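Local coordinates for sialidase domain-containing protein (Dyadobacter fermentans, PDB 5HX0), which is of unknown function but has the six-bladed beta-propeller fold and BNR-type repeats of sialidases, and so may act on a glycan, at residues A[132-137]-A[243-248]; A[126-131]-A[368-373]; A[308-313]-A[330-335]. One frame throughout, in Å; residues are numbered along the deposited sequence.

Contact 1: A[132-137]-A[243-248]; sequences LKDGTI and DDKGLT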
loop_
_atom_site.group_PDB
_atom_site.type_symbol
_atom_site.label_atom_id
_atom_site.label_comp_id
_atom_site.label_asym_id
_atom_site.label_seq_id
_atom_site.Cartn_x
_atom_site.Cartn_y
_atom_site.Cartn_z
ATOM N N LEU A 132 17.822 17.737 0.457
ATOM C CA LEU A 132 18.821 18.611 -0.150
ATOM C C LEU A 132 18.654 20.050 0.334
ATOM O O LEU A 132 17.582 20.458 0.785
ATOM C CB LEU A 132 18.717 18.586 -1.682
ATOM C CG LEU A 132 18.792 17.189 -2.315
ATOM C CD1 LEU A 132 18.967 17.286 -3.836
ATOM C CD2 LEU A 132 19.929 16.382 -1.697
ATOM N N LYS A 133 19.732 20.833 0.209
ATOM C CA LYS A 133 19.655 22.246 0.586
ATOM C C LYS A 133 18.541 22.968 -0.161
ATOM O O LYS A 133 17.940 23.907 0.380
ATOM C CB LYS A 133 20.988 22.943 0.312
ATOM C CG LYS A 133 22.179 22.285 0.966
ATOM C CD LYS A 133 22.211 22.556 2.413
ATOM C CE LYS A 133 23.607 22.261 2.949
ATOM N NZ LYS A 133 23.598 22.306 4.432
ATOM N N ASP A 134 18.228 22.536 -1.380
ATOM C CA ASP A 134 17.177 23.205 -2.139
ATOM C C ASP A 134 15.791 22.686 -1.785
ATOM O O ASP A 134 14.808 23.102 -2.398
ATOM C CB ASP A 134 17.434 23.085 -3.654
ATOM C CG ASP A 134 17.244 21.672 -4.198
ATOM O OD1 ASP A 134 16.659 20.811 -3.512
ATOM O OD2 ASP A 134 17.672 21.429 -5.347
ATOM N N GLY A 135 15.687 21.789 -0.818
ATOM C CA GLY A 135 14.405 21.332 -0.333
ATOM C C GLY A 135 13.915 20.041 -0.944
ATOM O O GLY A 135 12.957 19.457 -0.418
ATOM N N THR A 136 14.530 19.578 -2.038
ATOM C CA THR A 136 14.226 18.254 -2.575
ATOM C C THR A 136 14.396 17.185 -1.502
ATOM O O THR A 136 15.332 17.239 -0.700
ATOM C CB THR A 136 15.159 17.956 -3.745
ATOM O OG1 THR A 136 14.983 18.964 -4.754
ATOM C CG2 THR A 136 14.883 16.571 -4.332
ATOM N N ILE A 137 13.503 16.196 -1.487
ATOM C CA ILE A 137 13.632 15.070 -0.559
ATOM C C ILE A 137 13.722 13.781 -1.353
ATOM O O ILE A 137 12.887 13.528 -2.228
ATOM C CB ILE A 137 12.465 15.002 0.442
ATOM C CG1 ILE A 137 12.371 16.298 1.257
ATOM C CG2 ILE A 137 12.626 13.771 1.385
ATOM C CD1 ILE A 137 11.029 16.453 1.996
ATOM N N ASP A 243 25.063 13.309 -9.809
ATOM C CA ASP A 243 25.245 14.707 -10.175
ATOM C C ASP A 243 23.960 15.361 -10.655
ATOM O O ASP A 243 24.009 16.477 -11.183
ATOM C CB ASP A 243 26.322 14.849 -11.256
ATOM C CG ASP A 243 27.708 14.552 -10.730
ATOM O OD1 ASP A 243 28.156 15.263 -9.801
ATOM O OD2 ASP A 243 28.341 13.606 -11.239
ATOM N N ASP A 244 22.820 14.699 -10.501
ATOM C CA ASP A 244 21.562 15.301 -10.932
ATOM C C ASP A 244 20.516 15.219 -9.837
ATOM O O ASP A 244 19.322 15.042 -10.107
ATOM C CB ASP A 244 21.050 14.666 -12.229
ATOM C CG ASP A 244 21.030 13.160 -12.179
ATOM O OD1 ASP A 244 21.059 12.590 -11.062
ATOM O OD2 ASP A 244 20.983 12.538 -13.269
ATOM N N LYS A 245 20.952 15.365 -8.582
ATOM C CA LYS A 245 20.052 15.439 -7.426
ATOM C C LYS A 245 19.210 14.169 -7.277
ATOM O O LYS A 245 18.028 14.209 -6.917
ATOM C CB LYS A 245 19.175 16.692 -7.495
ATOM C CG LYS A 245 19.994 17.984 -7.318
ATOM C CD LYS A 245 19.132 19.224 -7.478
ATOM C CE LYS A 245 19.982 20.500 -7.438
ATOM N NZ LYS A 245 20.561 20.780 -6.086
ATOM N N GLY A 246 19.829 13.024 -7.537
ATOM C CA GLY A 246 19.187 11.751 -7.288
ATOM C C GLY A 246 18.394 11.155 -8.432
ATOM O O GLY A 246 17.731 10.136 -8.222
ATOM N N LEU A 247 18.424 11.750 -9.631
ATOM C CA LEU A 247 17.739 11.113 -10.755
ATOM C C LEU A 247 18.505 9.889 -11.242
ATOM O O LEU A 247 17.900 8.853 -11.553
ATOM C CB LEU A 247 17.533 12.113 -11.899
ATOM C CG LEU A 247 16.606 13.296 -11.566
ATOM C CD1 LEU A 247 16.511 14.251 -12.770
ATOM C CD2 LEU A 247 15.200 12.850 -11.116
ATOM N N THR A 248 19.831 9.964 -11.274
ATOM C CA THR A 248 20.653 8.842 -11.714
ATOM C C THR A 248 21.904 8.773 -10.855
ATOM O O THR A 248 22.306 9.754 -10.231
ATOM C CB THR A 248 21.073 8.952 -13.193
ATOM O OG1 THR A 248 22.003 10.033 -13.341
ATOM C CG2 THR A 248 19.849 9.176 -14.124
#

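Contact 2: A[126-131]-A[368-373]; sequences DPCLLQ and YPWAVQ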
loop_
_atom_site.group_PDB
_atom_site.type_symbol
_atom_site.label_atom_id
_atom_site.label_comp_id
_atom_site.label_asym_id
_atom_site.label_seq_id
_atom_site.Cartn_x
_atom_site.Cartn_y
_atom_site.Cartn_z
ATOM N N ASP A 126 13.047 -0.068 5.384
ATOM C CA ASP A 126 14.021 0.947 5.791
ATOM C C ASP A 126 14.011 2.229 4.951
ATOM O O ASP A 126 14.960 2.476 4.194
ATOM C CB ASP A 126 15.438 0.366 5.732
ATOM C CG ASP A 126 15.590 -0.918 6.538
ATOM O OD1 ASP A 126 14.592 -1.634 6.741
ATOM O OD2 ASP A 126 16.730 -1.222 6.966
ATOM N N PRO A 127 12.989 3.071 5.045
ATOM C CA PRO A 127 13.018 4.327 4.275
ATOM C C PRO A 127 14.142 5.218 4.776
ATOM O O PRO A 127 14.231 5.514 5.967
ATOM C CB PRO A 127 11.647 4.957 4.559
ATOM C CG PRO A 127 11.302 4.410 5.989
ATOM C CD PRO A 127 11.887 3.017 6.032
ATOM N N CYS A 128 14.990 5.668 3.860
ATOM C CA CYS A 128 16.106 6.535 4.207
ATOM C C CYS A 128 15.922 7.886 3.520
ATOM O O CYS A 128 16.084 7.988 2.306
ATOM C CB CYS A 128 17.421 5.856 3.799
ATOM S SG CYS A 128 17.758 4.490 4.936
ATOM N N LEU A 129 15.592 8.910 4.298
ATOM C CA LEU A 129 15.342 10.255 3.792
ATOM C C LEU A 129 16.643 11.050 3.646
ATOM O O LEU A 129 17.519 11.011 4.521
ATOM C CB LEU A 129 14.395 11.000 4.740
ATOM C CG LEU A 129 12.995 10.422 4.982
ATOM C CD1 LEU A 129 12.207 11.257 6.024
ATOM C CD2 LEU A 129 12.222 10.370 3.665
ATOM N N LEU A 130 16.761 11.785 2.540
ATOM C CA LEU A 130 17.784 12.825 2.390
ATOM C C LEU A 130 17.085 14.110 1.967
ATOM O O LEU A 130 16.353 14.110 0.975
ATOM C CB LEU A 130 18.836 12.466 1.337
ATOM C CG LEU A 130 19.881 13.587 1.097
ATOM C CD1 LEU A 130 20.777 13.798 2.344
ATOM C CD2 LEU A 130 20.743 13.289 -0.126
ATOM N N GLN A 131 17.298 15.197 2.701
ATOM C CA GLN A 131 16.782 16.498 2.288
ATOM C C GLN A 131 17.931 17.332 1.729
ATOM O O GLN A 131 18.898 17.595 2.445
ATOM C CB GLN A 131 16.114 17.239 3.442
ATOM C CG GLN A 131 15.588 18.615 3.021
ATOM C CD GLN A 131 14.840 19.302 4.132
ATOM O OE1 GLN A 131 13.655 19.589 3.999
ATOM N NE2 GLN A 131 15.518 19.532 5.253
ATOM N N TYR A 368 18.649 1.129 14.983
ATOM C CA TYR A 368 18.634 1.948 13.774
ATOM C C TYR A 368 18.394 3.436 14.076
ATOM O O TYR A 368 17.472 4.034 13.513
ATOM C CB TYR A 368 17.584 1.429 12.799
ATOM C CG TYR A 368 17.969 0.152 12.068
ATOM C CD1 TYR A 368 18.271 -1.020 12.761
ATOM C CD2 TYR A 368 18.059 0.133 10.678
ATOM C CE1 TYR A 368 18.635 -2.195 12.093
ATOM C CE2 TYR A 368 18.418 -1.023 10.001
ATOM C CZ TYR A 368 18.706 -2.181 10.712
ATOM O OH TYR A 368 19.055 -3.318 10.018
ATOM N N PRO A 369 19.208 4.048 14.929
ATOM C CA PRO A 369 18.969 5.462 15.242
ATOM C C PRO A 369 19.272 6.386 14.067
ATOM O O PRO A 369 20.073 6.091 13.178
ATOM C CB PRO A 369 19.898 5.739 16.436
ATOM C CG PRO A 369 21.033 4.761 16.229
ATOM C CD PRO A 369 20.375 3.519 15.656
ATOM N N TRP A 370 18.629 7.547 14.111
ATOM C CA TRP A 370 18.766 8.576 13.088
ATOM C C TRP A 370 18.500 9.914 13.763
ATOM O O TRP A 370 17.428 10.103 14.348
ATOM C CB TRP A 370 17.771 8.321 11.937
ATOM C CG TRP A 370 18.090 9.042 10.654
ATOM C CD1 TRP A 370 18.079 10.393 10.437
ATOM C CD2 TRP A 370 18.459 8.436 9.412
ATOM N NE1 TRP A 370 18.417 10.665 9.110
ATOM C CE2 TRP A 370 18.651 9.472 8.470
ATOM C CE3 TRP A 370 18.620 7.108 8.996
ATOM C CZ2 TRP A 370 18.995 9.214 7.133
ATOM C CZ3 TRP A 370 18.964 6.861 7.685
ATOM C CH2 TRP A 370 19.147 7.903 6.767
ATOM N N ALA A 371 19.464 10.830 13.706
ATOM C CA ALA A 371 19.370 12.075 14.459
ATOM C C ALA A 371 19.031 13.247 13.549
ATOM O O ALA A 371 19.352 13.250 12.355
ATOM C CB ALA A 371 20.671 12.369 15.208
ATOM N N VAL A 372 18.396 14.259 14.133
ATOM C CA VAL A 372 18.077 15.495 13.426
ATOM C C VAL A 372 18.255 16.659 14.389
ATOM O O VAL A 372 17.964 16.544 15.585
ATOM C CB VAL A 372 16.643 15.452 12.837
ATOM C CG1 VAL A 372 15.632 15.282 13.945
ATOM C CG2 VAL A 372 16.370 16.727 12.030
ATOM N N GLN A 373 18.745 17.780 13.875
ATOM C CA GLN A 373 18.926 18.975 14.696
ATOM C C GLN A 373 17.563 19.622 14.908
ATOM O O GLN A 373 16.871 19.936 13.934
ATOM C CB GLN A 373 19.887 19.947 14.017
ATOM C CG GLN A 373 20.437 21.038 14.932
ATOM C CD GLN A 373 21.544 20.515 15.827
ATOM O OE1 GLN A 373 22.401 19.749 15.380
ATOM N NE2 GLN A 373 21.518 20.906 17.099
HETATM O O HOH W 1 18.446 12.685 6.616
#

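Contact 3: A[308-313]-A[330-335]; sequences GFQGHP and YRHKPL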
loop_
_atom_site.group_PDB
_atom_site.type_symbol
_atom_site.label_atom_id
_atom_site.label_comp_id
_atom_site.label_asym_id
_atom_site.label_seq_id
_atom_site.Cartn_x
_atom_site.Cartn_y
_atom_site.Cartn_z
ATOM N N GLY A 308 36.833 0.482 17.060
ATOM C CA GLY A 308 37.136 0.085 18.422
ATOM C C GLY A 308 35.943 -0.121 19.327
ATOM O O GLY A 308 36.119 -0.160 20.547
ATOM N N PHE A 309 34.735 -0.252 18.781
ATOM C CA PHE A 309 33.562 -0.503 19.611
ATOM C C PHE A 309 32.544 -1.315 18.820
ATOM O O PHE A 309 32.633 -1.425 17.593
ATOM C CB PHE A 309 32.937 0.801 20.115
ATOM C CG PHE A 309 32.401 1.707 19.014
ATOM C CD1 PHE A 309 33.210 2.679 18.436
ATOM C CD2 PHE A 309 31.078 1.612 18.600
ATOM C CE1 PHE A 309 32.709 3.522 17.440
ATOM C CE2 PHE A 309 30.556 2.459 17.607
ATOM C CZ PHE A 309 31.372 3.408 17.022
ATOM N N GLN A 310 31.582 -1.892 19.546
ATOM C CA GLN A 310 30.460 -2.619 18.962
ATOM C C GLN A 310 29.249 -1.707 18.814
ATOM O O GLN A 310 28.935 -0.913 19.709
ATOM C CB GLN A 310 30.050 -3.815 19.828
ATOM C CG GLN A 310 31.073 -4.909 19.995
ATOM C CD GLN A 310 30.544 -6.041 20.874
ATOM O OE1 GLN A 310 30.213 -5.829 22.039
ATOM N NE2 GLN A 310 30.438 -7.240 20.306
ATOM N N GLY A 311 28.564 -1.849 17.696
ATOM C CA GLY A 311 27.308 -1.162 17.453
ATOM C C GLY A 311 26.985 -1.155 15.977
ATOM O O GLY A 311 27.864 -1.286 15.116
ATOM N N HIS A 312 25.698 -0.988 15.685
ATOM C CA HIS A 312 25.201 -0.925 14.319
ATOM C C HIS A 312 23.704 -0.600 14.317
ATOM O O HIS A 312 23.022 -0.780 15.309
ATOM C CB HIS A 312 25.416 -2.258 13.580
ATOM C CG HIS A 312 24.470 -3.338 14.001
ATOM N ND1 HIS A 312 24.861 -4.394 14.797
ATOM C CD2 HIS A 312 23.157 -3.540 13.726
ATOM C CE1 HIS A 312 23.830 -5.200 14.996
ATOM N NE2 HIS A 312 22.783 -4.704 14.359
ATOM N N PRO A 313 23.191 -0.096 13.189
ATOM C CA PRO A 313 23.995 0.530 12.152
ATOM C C PRO A 313 24.351 1.937 12.647
ATOM O O PRO A 313 23.895 2.320 13.727
ATOM C CB PRO A 313 23.049 0.568 10.947
ATOM C CG PRO A 313 21.684 0.776 11.588
ATOM C CD PRO A 313 21.747 0.035 12.937
ATOM N N TYR A 330 22.760 -0.614 19.964
ATOM C CA TYR A 330 23.608 -1.457 20.807
ATOM C C TYR A 330 22.823 -2.721 21.134
ATOM O O TYR A 330 22.085 -2.783 22.120
ATOM C CB TYR A 330 24.041 -0.733 22.074
ATOM C CG TYR A 330 25.157 -1.439 22.804
ATOM C CD1 TYR A 330 26.447 -1.447 22.298
ATOM C CD2 TYR A 330 24.918 -2.102 24.003
ATOM C CE1 TYR A 330 27.494 -2.087 22.988
ATOM C CE2 TYR A 330 25.946 -2.740 24.687
ATOM C CZ TYR A 330 27.225 -2.726 24.176
ATOM O OH TYR A 330 28.238 -3.360 24.864
ATOM N N ARG A 331 23.010 -3.744 20.312
ATOM C CA ARG A 331 22.248 -4.983 20.441
ATOM C C ARG A 331 23.025 -6.001 21.258
ATOM O O ARG A 331 23.231 -7.138 20.855
ATOM C CB ARG A 331 21.878 -5.518 19.060
ATOM C CG ARG A 331 20.731 -4.700 18.399
ATOM C CD ARG A 331 20.693 -4.892 16.882
ATOM N NE ARG A 331 19.424 -4.469 16.292
ATOM C CZ ARG A 331 19.041 -4.728 15.037
ATOM N NH1 ARG A 331 17.847 -4.316 14.616
ATOM N NH2 ARG A 331 19.839 -5.387 14.196
ATOM N N HIS A 332 23.510 -5.541 22.410
ATOM C CA HIS A 332 24.149 -6.379 23.422
ATOM C C HIS A 332 23.613 -5.934 24.771
ATOM O O HIS A 332 22.988 -4.881 24.881
ATOM C CB HIS A 332 25.673 -6.255 23.361
ATOM C CG HIS A 332 26.212 -6.353 21.972
ATOM N ND1 HIS A 332 26.499 -7.558 21.373
ATOM C CD2 HIS A 332 26.450 -5.402 21.039
ATOM C CE1 HIS A 332 26.932 -7.344 20.143
ATOM N NE2 HIS A 332 26.903 -6.043 19.911
ATOM N N LYS A 333 23.837 -6.737 25.808
ATOM C CA LYS A 333 23.410 -6.327 27.150
ATOM C C LYS A 333 24.233 -5.148 27.640
ATOM O O LYS A 333 25.457 -5.151 27.533
ATOM C CB LYS A 333 23.527 -7.486 28.157
ATOM C CG LYS A 333 22.764 -8.748 27.772
ATOM C CD LYS A 333 21.346 -8.443 27.272
ATOM C CE LYS A 333 20.255 -8.885 28.261
ATOM N NZ LYS A 333 18.880 -8.423 27.839
ATOM N N PRO A 334 23.570 -4.123 28.172
ATOM C CA PRO A 334 22.121 -3.920 28.229
ATOM C C PRO A 334 21.611 -3.307 26.921
ATOM O O PRO A 334 22.190 -2.317 26.458
ATOM C CB PRO A 334 21.955 -2.948 29.393
ATOM C CG PRO A 334 23.205 -2.149 29.379
ATOM C CD PRO A 334 24.303 -3.003 28.779
ATOM N N LEU A 335 20.557 -3.882 26.357
ATOM C CA LEU A 335 20.109 -3.526 25.009
ATOM C C LEU A 335 19.662 -2.076 24.922
ATOM O O LEU A 335 18.881 -1.614 25.753
ATOM C CB LEU A 335 18.952 -4.421 24.605
ATOM C CG LEU A 335 19.238 -5.916 24.536
ATOM C CD1 LEU A 335 17.925 -6.670 24.458
ATOM C CD2 LEU A 335 20.089 -6.192 23.309
HETATM O O HOH W 2 30.644 -3.721 23.667
#

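Contact 1: A[132-137]-A[243-248]
A salt bridge closes this contact: Lys245 NZ donates to Asp134 OD2 at 3.1 Å. The ammonium lies above the carboxylate, 53° out of its plane, and the two side chains run toward each other from opposite directions. Extended through most of its length, Lys245 bends at its last torsion (chi4 -69°), which swings NZ round to the oxygen. The other carboxylate oxygen serves its own loop. Asp134 OD1 accepts the backbone N-H of Thr136 at 2.9 Å with a nearly straight bond (166°), which makes an Asx turn, and also takes Thr136 OG1 at 2.8 Å, the hydroxyl approaching from the syn side, tilted out of the carboxylate plane. Two bonds therefore fix the rotation of the carboxylate while OD2 faces the lysine. The backbone is a type I turn, Gly135 N meeting Leu132 O at 2.8 Å.

Beneath the charged pair, the apolar packing comes from Leu132, whose CD1 lies 3.7 Å from Lys245 CG and equally near its CB. The leucine methyl thus supports the base of the lysine chain on the buried side, whereas Asp134 is exposed to solvent. The Lys245 carbonyl oxygen accepts a hydrogen bond from Arg174 NE of strand 165-175.

Residues 132-137 turn between the first two strands of one blade; 243-248 link the last two strands of the next blade along the chain. Within the latter, Asp244 OD1 accepts Thr248 N at 2.9 Å and Asp244 OD2 accepts Thr248 OG1 at 2.7 Å, while Ser242 OG bonds to Gly246 N. With the sequence SDDKGLT, this geometry identifies the turn as an Asp box, the BNR repeat of sialidase propellers, here joined to the neighbouring blade through its lysine.

Contact 2: A[126-131]-A[368-373]
Asp126 meets Tyr368 first: OD2 lies 3.5 Å from Tyr368 CE2, the ring carbon next to the one that bears the hydroxyl, with carboxylate and ring planes at 90° to each other. The phenol itself hydrogen-bonds to Glu265, a Tyr-Glu pairing that recalls sialidase active sites, and the Asp126 side chain is about 3 Å from a bound acetate.

Two residues on, Cys128 SG makes an oblique sulfur-aromatic contact with Trp370, 5.0 Å from the centroid of the six-membered ring and 67° off its normal. The nearest ring atom is CZ3, at 3.8 Å from SG. Trp370 reaches across because its CG stands anti to the backbone N (chi1 -162°).

At Leu129 the backbone takes over: its O lies 3.5 Å from Trp370 CZ2 and accepts a hydrogen bond from a water at 2.8 Å. That water accepts one from Trp370 NE1 at 3.2 Å, lying in the indole plane, so it bridges carbonyl and ring nitrogen.

The strands themselves are not paired, Cys128 and Trp370 having CA atoms 9.5 Å apart. Strand 123-131 bonds instead to 137-145, and 367-375 to 378-385, while Trp370 and Leu129 both pack on strand 56-65 of the intervening blade.

Contact 3: A[308-313]-A[330-335]
The backbone around Gln310 and His312 turns corners at 308, 309 and 313, the last with a cis peptide before Pro313, and faces an inverse gamma turn centred on Arg331, whose partners His332 N and Tyr330 O are weakly bonded at 3.1 Å.

Arg331 NH2 gives a weak hydrogen bond to His312 NE2, 3.0 Å long but bent to 131°. The donor lies in the imidazole plane at the ring edge, and the guanidinium stands nearly perpendicular to the ring. The other ring nitrogen, His312 ND1, bonds to Asp287 OD1; the second oxygen of Asp287 holds His332 NE2, so one carboxylate sets both imidazoles. Arg331 NE is tied to the carbonyl of Leu366.

Gln310, fully extended at chi2 (-180°), lays its amide over one face of His332 with the planes only 17° apart. OE1 sits 3.8 Å above the centre of the His332 ring, and NE2, bonded to Gly286 O, is 3.5 Å from His332 CE1. A water 2.7 Å from both Gln310 OE1 and Tyr330 OH joins these two side chains, while Gln310 O approaches the Tyr330 ring edge, 3.6 Å from CD1.

Segment 308-313 joins successive blades of this propeller and 330-335 two strands of a single blade; Arg331 also touches Arg281 and Tyr368, consistent with the arginine-lined central pocket of sialidase-like propellers.

How the contacts relate
Contact 2 lies nearest the middle of the propeller, its centre about 7 Å from the centre of the chain, and connects the other two. Segment 132-137 of contact 1 follows directly on strand 123-131; the centres of contacts 1 and 2 are 16 Å apart, and Ile137 CG2 packs 3.8 Å from Leu130 O. Tyr368 reaches contact 3, with CE1 3.4 Å from Arg331 NH1 and CD1 3.6 Å from Pro313 CD. Contacts 1 and 3 lie on opposite sides, 33 Å apart between centres. Acetate by Asp126 and tetraethylene glycol about 5 Å from the Tyr368 side chain, probably from the crystallisation liquor, may mark a sialidase-like central pocket bordered by contacts 2 and 3.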